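Local atomic coordinates of 3-polyprenyl-4-hydroxybenzoate decarboxylase and related decarboxylases (Pelotomaculum thermopropionicum SI, PDB entry 6H6V), a protein that probably catalyses the reversible decarboxylation of aromatic acids with a prenylated flavin cofactor, as a UbiD-family enzyme linked to carboxylation of 2-furoic acid. Residues 22-27 and 46-51; 150-155 and 162-167; 338-343 and 421-426. All coordinates share one frame; numbering follows the deposited sequence.

In the fold
The three contacts follow one another along the chain without interleaving. Contact 1 ties two loops of the N-terminal domain, one after strand 18-21 and one after strand 43-46, neighbours in a small mixed sheet. Contact 2 belongs to the large antiparallel sheet of the Rift-related domain, where the hairpin of strands 146-157 and 160-163 runs on to the flavin; its centre is about 26 Å from that of contact 1. Contact 3 joins two loops at one end of the five-stranded C-terminal sheet, beside the calcium site, about 47 Å from contact 2 and 57 Å from contact 1, centre to centre. Cofactor binding thus falls to contact 2, while contacts 1 and 3 join loops on opposite sides of the chain's centre.

Contact 1: 22-27 and 46-51; sequences RKEVDP and FERVKG
The side chains of V25 and F46 cross at about a right angle, with V25 CG2 3.7 Å from F46 CD1. With CG1 anti to the carbonyl carbon (chi1 -64°), V25 turns both methyls to the phenyl group. Beside this apolar pair the backbones form a single bridge: V25 N gives a hydrogen bond to R48 O (3.1 Å), and K50 N returns one to V25 O (3.0 Å). Further along, P27 lays its CD at 3.8 Å from V49 CG1. The outer flank is built from long chains. E24 slants across the base of K50, its carboxylate carbon CD 3.6 Å from K50 CB, with the lysine amino group pointing elsewhere. R22 and E47 run side by side with their charged planes perpendicular; R22 NE and E47 OE1 are 3.6 Å apart, a long salt bridge with no N-H aimed at the oxygen. The firmer partner of E47 is R20, whose NH1 forms a salt bridge with OE2.

Y446 of a second subunit packs on V25 and makes a cation-pi contact with K23. The loops leave the parallel strands 18-21 and 43-46, the second of which ends at F46. Helix 30-38 covers V25 and F46 through I31 and L34, and strand 56-58 meets F46 and V49.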
# COMPACT_ATOMS: atom_id res chain seq x y z
N ARG F 22 -52.44 -22.02 -15.32
CA ARG F 22 -53.86 -21.96 -15.65
C ARG F 22 -54.64 -21.22 -14.58
O ARG F 22 -55.63 -20.56 -14.89
CB ARG F 22 -54.41 -23.37 -15.86
CG ARG F 22 -53.57 -24.16 -16.85
CD ARG F 22 -54.26 -25.39 -17.40
NE ARG F 22 -53.67 -25.75 -18.69
CZ ARG F 22 -52.50 -26.37 -18.88
NH1 ARG F 22 -52.08 -26.64 -20.12
NH2 ARG F 22 -51.73 -26.72 -17.84
N LYS F 23 -54.19 -21.30 -13.33
CA LYS F 23 -54.87 -20.65 -12.22
C LYS F 23 -54.80 -19.12 -12.39
O LYS F 23 -53.87 -18.60 -13.02
CB LYS F 23 -54.29 -21.10 -10.87
CG LYS F 23 -55.33 -21.27 -9.77
CD LYS F 23 -54.73 -21.75 -8.46
CE LYS F 23 -55.60 -21.40 -7.25
NZ LYS F 23 -54.71 -21.09 -6.09
N GLU F 24 -55.80 -18.40 -11.89
CA GLU F 24 -55.84 -16.95 -12.04
C GLU F 24 -54.70 -16.33 -11.22
O GLU F 24 -54.38 -16.83 -10.14
CB GLU F 24 -57.19 -16.37 -11.61
CG GLU F 24 -57.48 -14.99 -12.20
CD GLU F 24 -58.57 -14.20 -11.48
OE1 GLU F 24 -58.43 -13.93 -10.27
OE2 GLU F 24 -59.56 -13.82 -12.16
N VAL F 25 -54.07 -15.28 -11.76
CA VAL F 25 -52.98 -14.55 -11.09
C VAL F 25 -53.15 -13.03 -11.22
O VAL F 25 -53.53 -12.53 -12.28
CB VAL F 25 -51.58 -14.94 -11.62
CG1 VAL F 25 -51.29 -16.40 -11.32
CG2 VAL F 25 -51.44 -14.65 -13.11
N ASP F 26 -52.83 -12.31 -10.15
CA ASP F 26 -52.93 -10.86 -10.11
C ASP F 26 -51.71 -10.28 -10.85
O ASP F 26 -50.59 -10.72 -10.62
CB ASP F 26 -52.97 -10.40 -8.63
CG ASP F 26 -53.55 -8.98 -8.44
OD1 ASP F 26 -53.48 -8.12 -9.34
OD2 ASP F 26 -54.11 -8.73 -7.34
N PRO F 27 -51.92 -9.31 -11.76
CA PRO F 27 -50.74 -8.65 -12.34
C PRO F 27 -49.91 -7.86 -11.32
O PRO F 27 -48.72 -7.68 -11.51
CB PRO F 27 -51.34 -7.69 -13.38
CG PRO F 27 -52.73 -7.46 -12.91
CD PRO F 27 -53.15 -8.80 -12.38
N PHE F 46 -48.70 -17.27 -18.29
CA PHE F 46 -49.87 -17.07 -17.44
C PHE F 46 -51.13 -16.93 -18.31
O PHE F 46 -51.41 -15.85 -18.84
CB PHE F 46 -49.68 -15.83 -16.55
CG PHE F 46 -48.48 -15.92 -15.64
CD1 PHE F 46 -48.57 -16.57 -14.42
CD2 PHE F 46 -47.25 -15.37 -16.02
CE1 PHE F 46 -47.46 -16.66 -13.58
CE2 PHE F 46 -46.15 -15.47 -15.19
CZ PHE F 46 -46.25 -16.12 -13.98
N GLU F 47 -51.88 -18.02 -18.44
CA GLU F 47 -53.07 -18.05 -19.31
C GLU F 47 -54.25 -17.21 -18.80
O GLU F 47 -55.11 -16.85 -19.59
CB GLU F 47 -53.53 -19.49 -19.57
CG GLU F 47 -52.49 -20.30 -20.33
CD GLU F 47 -52.94 -21.69 -20.75
OE1 GLU F 47 -53.69 -22.35 -19.98
OE2 GLU F 47 -52.50 -22.13 -21.83
N ARG F 48 -54.26 -16.88 -17.51
CA ARG F 48 -55.40 -16.20 -16.89
C ARG F 48 -54.92 -15.09 -15.94
O ARG F 48 -54.58 -15.33 -14.79
CB ARG F 48 -56.25 -17.24 -16.15
CG ARG F 48 -57.69 -16.84 -15.85
CD ARG F 48 -58.47 -17.93 -15.12
NE ARG F 48 -59.86 -18.01 -15.61
CZ ARG F 48 -60.26 -18.61 -16.75
NH1 ARG F 48 -59.39 -19.22 -17.55
NH2 ARG F 48 -61.54 -18.59 -17.09
N VAL F 49 -54.89 -13.86 -16.45
CA VAL F 49 -54.45 -12.71 -15.67
C VAL F 49 -55.67 -11.88 -15.27
O VAL F 49 -56.35 -11.32 -16.13
CB VAL F 49 -53.44 -11.85 -16.47
CG1 VAL F 49 -52.87 -10.73 -15.61
CG2 VAL F 49 -52.31 -12.72 -17.02
N LYS F 50 -55.91 -11.80 -13.96
CA LYS F 50 -57.06 -11.10 -13.37
C LYS F 50 -57.30 -9.69 -13.96
O LYS F 50 -56.48 -8.77 -13.78
CB LYS F 50 -56.89 -11.05 -11.84
CG LYS F 50 -57.98 -10.37 -11.01
CD LYS F 50 -57.59 -8.98 -10.56
CE LYS F 50 -58.76 -8.28 -9.85
NZ LYS F 50 -59.15 -8.81 -8.50
N GLY F 51 -58.42 -9.57 -14.67
CA GLY F 51 -58.87 -8.32 -15.31
C GLY F 51 -58.69 -8.26 -16.82
O GLY F 51 -58.96 -7.21 -17.42
O HOH W 1 -52.35 -17.66 -14.97

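Contact 2: 150-155 and 162-167; sequences IHRLQV and GILILP. With FMN (flavin mononucleotide), chain B.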
# COMPACT_ATOMS: atom_id res chain seq x y z
N ILE F 150 -33.85 -0.71 -25.39
CA ILE F 150 -34.94 -1.06 -24.49
C ILE F 150 -34.96 -0.07 -23.33
O ILE F 150 -33.91 0.24 -22.78
CB ILE F 150 -34.77 -2.49 -23.93
CG1 ILE F 150 -34.78 -3.51 -25.08
CG2 ILE F 150 -35.89 -2.80 -22.94
CD1 ILE F 150 -34.52 -4.93 -24.64
N HIS F 151 -36.14 0.42 -22.97
CA HIS F 151 -36.28 1.41 -21.91
C HIS F 151 -37.49 1.11 -21.07
O HIS F 151 -38.53 0.75 -21.61
CB HIS F 151 -36.44 2.81 -22.48
CG HIS F 151 -35.33 3.22 -23.37
ND1 HIS F 151 -34.31 4.03 -22.95
CD2 HIS F 151 -35.05 2.89 -24.65
CE1 HIS F 151 -33.44 4.19 -23.94
NE2 HIS F 151 -33.87 3.51 -24.99
N ARG F 152 -37.35 1.25 -19.76
CA ARG F 152 -38.48 1.06 -18.86
C ARG F 152 -39.51 2.18 -19.07
O ARG F 152 -39.15 3.34 -19.32
CB ARG F 152 -38.03 1.00 -17.40
CG ARG F 152 -37.62 2.32 -16.77
CD ARG F 152 -37.21 2.09 -15.33
NE ARG F 152 -36.95 3.34 -14.65
CZ ARG F 152 -35.94 3.59 -13.83
NH1 ARG F 152 -34.99 2.68 -13.57
NH2 ARG F 152 -35.84 4.80 -13.29
N LEU F 153 -40.78 1.81 -19.02
CA LEU F 153 -41.87 2.73 -19.32
C LEU F 153 -42.89 2.61 -18.21
O LEU F 153 -43.58 1.60 -18.10
CB LEU F 153 -42.50 2.40 -20.67
CG LEU F 153 -41.51 2.41 -21.84
CD1 LEU F 153 -42.03 1.61 -23.02
CD2 LEU F 153 -41.20 3.84 -22.25
N GLN F 154 -42.93 3.63 -17.36
CA GLN F 154 -43.95 3.74 -16.33
C GLN F 154 -45.27 4.15 -16.98
O GLN F 154 -45.31 5.10 -17.75
CB GLN F 154 -43.57 4.80 -15.30
CG GLN F 154 -44.42 4.72 -14.05
CD GLN F 154 -44.08 5.80 -13.04
OE1 GLN F 154 -43.07 6.52 -13.18
NE2 GLN F 154 -44.91 5.92 -12.03
N VAL F 155 -46.35 3.43 -16.65
CA VAL F 155 -47.68 3.83 -17.08
C VAL F 155 -48.16 4.94 -16.13
O VAL F 155 -48.45 4.67 -14.96
CB VAL F 155 -48.65 2.63 -17.08
CG1 VAL F 155 -50.03 3.06 -17.55
CG2 VAL F 155 -48.12 1.50 -17.97
N GLY F 162 -44.00 7.45 -18.70
CA GLY F 162 -42.70 8.03 -18.31
C GLY F 162 -41.58 7.12 -18.79
O GLY F 162 -41.74 5.89 -18.79
N ILE F 163 -40.46 7.70 -19.21
CA ILE F 163 -39.38 6.92 -19.81
C ILE F 163 -38.02 7.33 -19.24
O ILE F 163 -37.73 8.52 -19.11
CB ILE F 163 -39.39 7.02 -21.34
CG1 ILE F 163 -38.39 6.04 -21.96
CG2 ILE F 163 -39.06 8.42 -21.81
CD1 ILE F 163 -38.35 6.05 -23.47
N LEU F 164 -37.19 6.34 -18.88
CA LEU F 164 -35.79 6.58 -18.51
C LEU F 164 -34.96 6.47 -19.77
O LEU F 164 -34.90 5.41 -20.39
CB LEU F 164 -35.30 5.56 -17.49
CG LEU F 164 -33.82 5.68 -17.10
CD1 LEU F 164 -33.58 6.93 -16.27
CD2 LEU F 164 -33.35 4.44 -16.36
N ILE F 165 -34.31 7.57 -20.13
CA ILE F 165 -33.37 7.58 -21.25
C ILE F 165 -31.99 7.91 -20.69
O ILE F 165 -31.70 9.07 -20.37
CB ILE F 165 -33.78 8.60 -22.34
CG1 ILE F 165 -35.28 8.53 -22.63
CG2 ILE F 165 -32.97 8.34 -23.62
CD1 ILE F 165 -35.74 9.42 -23.77
N LEU F 166 -31.14 6.88 -20.55
CA LEU F 166 -29.73 7.10 -20.22
C LEU F 166 -29.04 7.70 -21.45
O LEU F 166 -29.53 7.52 -22.58
CB LEU F 166 -29.04 5.79 -19.80
CG LEU F 166 -29.57 5.11 -18.53
CD1 LEU F 166 -29.03 3.66 -18.48
CD2 LEU F 166 -29.24 5.89 -17.26
N PRO F 167 -27.92 8.41 -21.23
CA PRO F 167 -27.28 9.14 -22.33
C PRO F 167 -26.49 8.29 -23.34
O PRO F 167 -25.27 8.31 -23.33
CB PRO F 167 -26.37 10.12 -21.57
CG PRO F 167 -26.01 9.41 -20.33
CD PRO F 167 -27.24 8.65 -19.94
N1 FMN B . -31.62 1.83 -20.77
C2 FMN B . -32.17 2.98 -20.31
O2 FMN B . -31.62 4.06 -20.63
N3 FMN B . -33.28 3.00 -19.54
C4 FMN B . -33.93 1.88 -19.17
O4 FMN B . -34.97 1.88 -18.47
C4A FMN B . -33.36 0.61 -19.65
N5 FMN B . -33.95 -0.52 -19.33
C5A FMN B . -33.46 -1.68 -19.77
C6 FMN B . -34.16 -2.80 -19.39
C7 FMN B . -33.72 -4.03 -19.80
C7M FMN B . -34.59 -5.15 -19.32
C8 FMN B . -32.48 -4.17 -20.66
C8M FMN B . -31.90 -5.48 -21.14
C9 FMN B . -31.79 -3.02 -21.03
C9A FMN B . -32.24 -1.76 -20.62
N10 FMN B . -31.61 -0.55 -20.96
C10 FMN B . -32.15 0.64 -20.47
C1' FMN B . -30.36 -0.48 -21.73
C2' FMN B . -30.42 -0.12 -23.19
O2' FMN B . -31.56 -0.64 -23.89
C3' FMN B . -29.18 -0.75 -23.76
O3' FMN B . -28.04 -0.43 -22.98
C4' FMN B . -28.99 -0.34 -25.18
O4' FMN B . -27.85 -1.13 -25.61
C5' FMN B . -28.85 1.19 -25.38
O5' FMN B . -27.98 1.43 -26.51
P FMN B . -28.17 2.42 -27.78
O1P FMN B . -28.53 3.72 -27.10
O2P FMN B . -26.84 2.29 -28.51
O3P FMN B . -29.29 1.85 -28.61
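L164 lays its CD2 methyl over the guanidinium of R152, 3.6 Å above the plane and over its centre. The arginine reaches this place as an extended chain whose CG stands between the backbone N and the carbonyl carbon (chi1 74°), a turn that also carries CG past the flavin O4. Its nitrogens are held by salt bridges, NE to E254 and NH1 to E259. On the other side of the 150-155 backbone, H151 presents the edge of its ring to the second segment: ND1 donates to L164 O at 3.0 Å, in both the ring plane and the carbonyl plane, while NE2 is hydrogen-bonded to S149. I163 packs against both H151 and L153, with CG1 3.8 Å from H151 CB and 3.6 Å from L153 CD2. Away from the flavin the segments pair as a short antiparallel ladder of the hairpin 146-157/160-163, Q154 and G162 forming the hydrogen-bonded pair and L153 and I163 the non-hydrogen-bonded one.

Beside the paired residues both backbones reach the cofactor. R152 N donates to FMN O4 (2.8 Å, nearly straight at 171°), L166 N donates to FMN O2 (2.9 Å), and L164 O accepts from FMN N3. I150 N donates to the ribityl O2', which in turn donates to I150 O. Main-chain groups thus meet O4, N3 and O2 in turn, the N3 bond being weak, perhaps because L164 O is shared with H151 ND1. That leaves the R152 side chain to E254 and E259, consistent with the Arg-Glu-Glu network of UbiD enzymes.

Contact 3: 338-343 and 421-426; sequences IEKKHE and IPLNLP
E343 holds the backbone of L423 through its carboxylate: L423 N points at OE1 from 2.8 Å in a nearly straight bond (172°), arriving on the syn side but 29° out of the carboxylate plane. The same oxygen comes to 3.4 Å from P422 CA. A bend at chi2 (63°) folds the glutamate back so that its other oxygen, OE2, meets K340 NZ at 2.7 Å in a salt bridge, the ammonium lying above the carboxylate plane. That ammonium also makes a weak hydrogen bond to I421 O, 3.2 Å from NZ. One carboxylate thus takes a backbone N-H on one oxygen and a lysine on the other.

L423 supplies the apolar part. Its side chain slides past K340 in the opposite direction, CD1 resting 3.9 Å from K340 CG, while CD2 lies 3.4 Å from K341 O. The leucine thus lies against the backbone and aliphatic chain of 340-341, beside the polar cluster.

In the next shell, K340 NZ is shared by E343 OE2, T420 OG1 and, weakly, I421 O. T420 is a calcium ligand together with R385, D391 and D418, which brings the contact to the edge of that metal site. I421 N is held by D367 OD2, and E345 OE1 takes the backbone N-H groups of K341 and H342. M399 and V411 of a third subunit pack on H342 and E343.

The contact joins the link between strand 333-338 and helix 345-356 to the chain leaving strand 411-418. In the C-terminal sheet, strand 362-367 lies between those two strands.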
# COMPACT_ATOMS: atom_id res chain seq x y z
N ILE F 338 -7.60 -17.53 -19.25
CA ILE F 338 -6.55 -17.36 -20.26
C ILE F 338 -5.67 -18.58 -20.31
O ILE F 338 -5.49 -19.23 -19.29
CB ILE F 338 -5.68 -16.12 -19.94
CG1 ILE F 338 -4.81 -16.34 -18.69
CG2 ILE F 338 -6.55 -14.89 -19.77
CD1 ILE F 338 -3.87 -15.23 -18.37
N GLU F 339 -5.15 -18.91 -21.48
CA GLU F 339 -4.01 -19.83 -21.59
C GLU F 339 -2.78 -18.94 -21.51
O GLU F 339 -2.40 -18.29 -22.48
CB GLU F 339 -4.04 -20.64 -22.89
CG GLU F 339 -2.91 -21.65 -23.04
CD GLU F 339 -3.10 -22.65 -24.17
OE1 GLU F 339 -3.85 -22.37 -25.14
OE2 GLU F 339 -2.50 -23.74 -24.08
N LYS F 340 -2.19 -18.89 -20.33
CA LYS F 340 -1.11 -17.96 -20.05
C LYS F 340 0.17 -18.36 -20.79
O LYS F 340 0.67 -19.45 -20.61
CB LYS F 340 -0.86 -17.89 -18.55
CG LYS F 340 0.29 -16.96 -18.19
CD LYS F 340 0.09 -16.26 -16.84
CE LYS F 340 0.28 -17.21 -15.67
NZ LYS F 340 0.79 -16.44 -14.51
N LYS F 341 0.67 -17.45 -21.63
CA LYS F 341 1.93 -17.63 -22.35
C LYS F 341 3.07 -16.78 -21.79
O LYS F 341 4.23 -17.15 -21.97
CB LYS F 341 1.78 -17.28 -23.82
CG LYS F 341 0.80 -18.15 -24.59
CD LYS F 341 1.16 -19.60 -24.74
CE LYS F 341 -0.05 -20.26 -25.41
NZ LYS F 341 0.20 -21.68 -25.68
N HIS F 342 2.77 -15.65 -21.14
CA HIS F 342 3.80 -14.75 -20.62
C HIS F 342 3.53 -14.47 -19.16
O HIS F 342 2.38 -14.23 -18.79
CB HIS F 342 3.81 -13.45 -21.41
CG HIS F 342 4.10 -13.63 -22.88
ND1 HIS F 342 3.10 -13.61 -23.84
CD2 HIS F 342 5.26 -13.83 -23.54
CE1 HIS F 342 3.65 -13.78 -25.03
NE2 HIS F 342 4.96 -13.93 -24.87
N GLU F 343 4.55 -14.52 -18.31
CA GLU F 343 4.31 -14.21 -16.92
C GLU F 343 3.82 -12.74 -16.81
O GLU F 343 4.22 -11.89 -17.62
CB GLU F 343 5.49 -14.54 -16.00
CG GLU F 343 5.17 -14.42 -14.48
CD GLU F 343 4.09 -15.38 -13.91
OE1 GLU F 343 4.40 -16.55 -13.62
OE2 GLU F 343 2.93 -14.94 -13.66
N ILE F 421 -1.79 -19.91 -12.13
CA ILE F 421 -0.58 -20.59 -11.68
C ILE F 421 0.65 -19.83 -12.22
O ILE F 421 0.63 -19.37 -13.35
CB ILE F 421 -0.55 -22.03 -12.25
CG1 ILE F 421 -1.69 -22.86 -11.69
CG2 ILE F 421 0.75 -22.75 -11.97
CD1 ILE F 421 -2.10 -23.99 -12.63
N PRO F 422 1.71 -19.68 -11.42
CA PRO F 422 2.94 -19.13 -11.95
C PRO F 422 3.49 -19.97 -13.09
O PRO F 422 3.40 -21.19 -13.03
CB PRO F 422 3.91 -19.17 -10.77
CG PRO F 422 3.03 -19.06 -9.59
CD PRO F 422 1.79 -19.84 -9.96
N LEU F 423 4.05 -19.31 -14.09
CA LEU F 423 4.51 -19.96 -15.28
C LEU F 423 5.65 -20.94 -15.25
O LEU F 423 5.41 -22.05 -15.78
CB LEU F 423 4.75 -18.95 -16.42
CG LEU F 423 4.18 -19.46 -17.72
CD1 LEU F 423 2.74 -19.97 -17.57
CD2 LEU F 423 4.20 -18.34 -18.74
N ASN F 424 6.83 -20.63 -14.77
CA ASN F 424 7.94 -21.57 -14.87
C ASN F 424 7.95 -22.17 -13.49
O ASN F 424 8.61 -21.60 -12.60
CB ASN F 424 9.25 -20.85 -15.22
CG ASN F 424 9.25 -20.27 -16.62
OD1 ASN F 424 9.40 -19.06 -16.80
ND2 ASN F 424 9.09 -21.12 -17.63
N LEU F 425 7.25 -23.28 -13.29
CA LEU F 425 7.27 -24.05 -12.11
C LEU F 425 7.23 -25.50 -12.49
O LEU F 425 6.78 -25.84 -13.59
CB LEU F 425 6.08 -23.75 -11.17
CG LEU F 425 6.30 -22.72 -10.07
CD1 LEU F 425 5.22 -22.95 -9.01
CD2 LEU F 425 7.65 -22.75 -9.35
N PRO F 426 7.61 -26.38 -11.53
CA PRO F 426 7.29 -27.82 -11.68
C PRO F 426 5.75 -28.00 -11.82
O PRO F 426 4.98 -27.54 -10.95
CB PRO F 426 7.85 -28.44 -10.41
CG PRO F 426 8.92 -27.48 -9.96
CD PRO F 426 8.47 -26.09 -10.36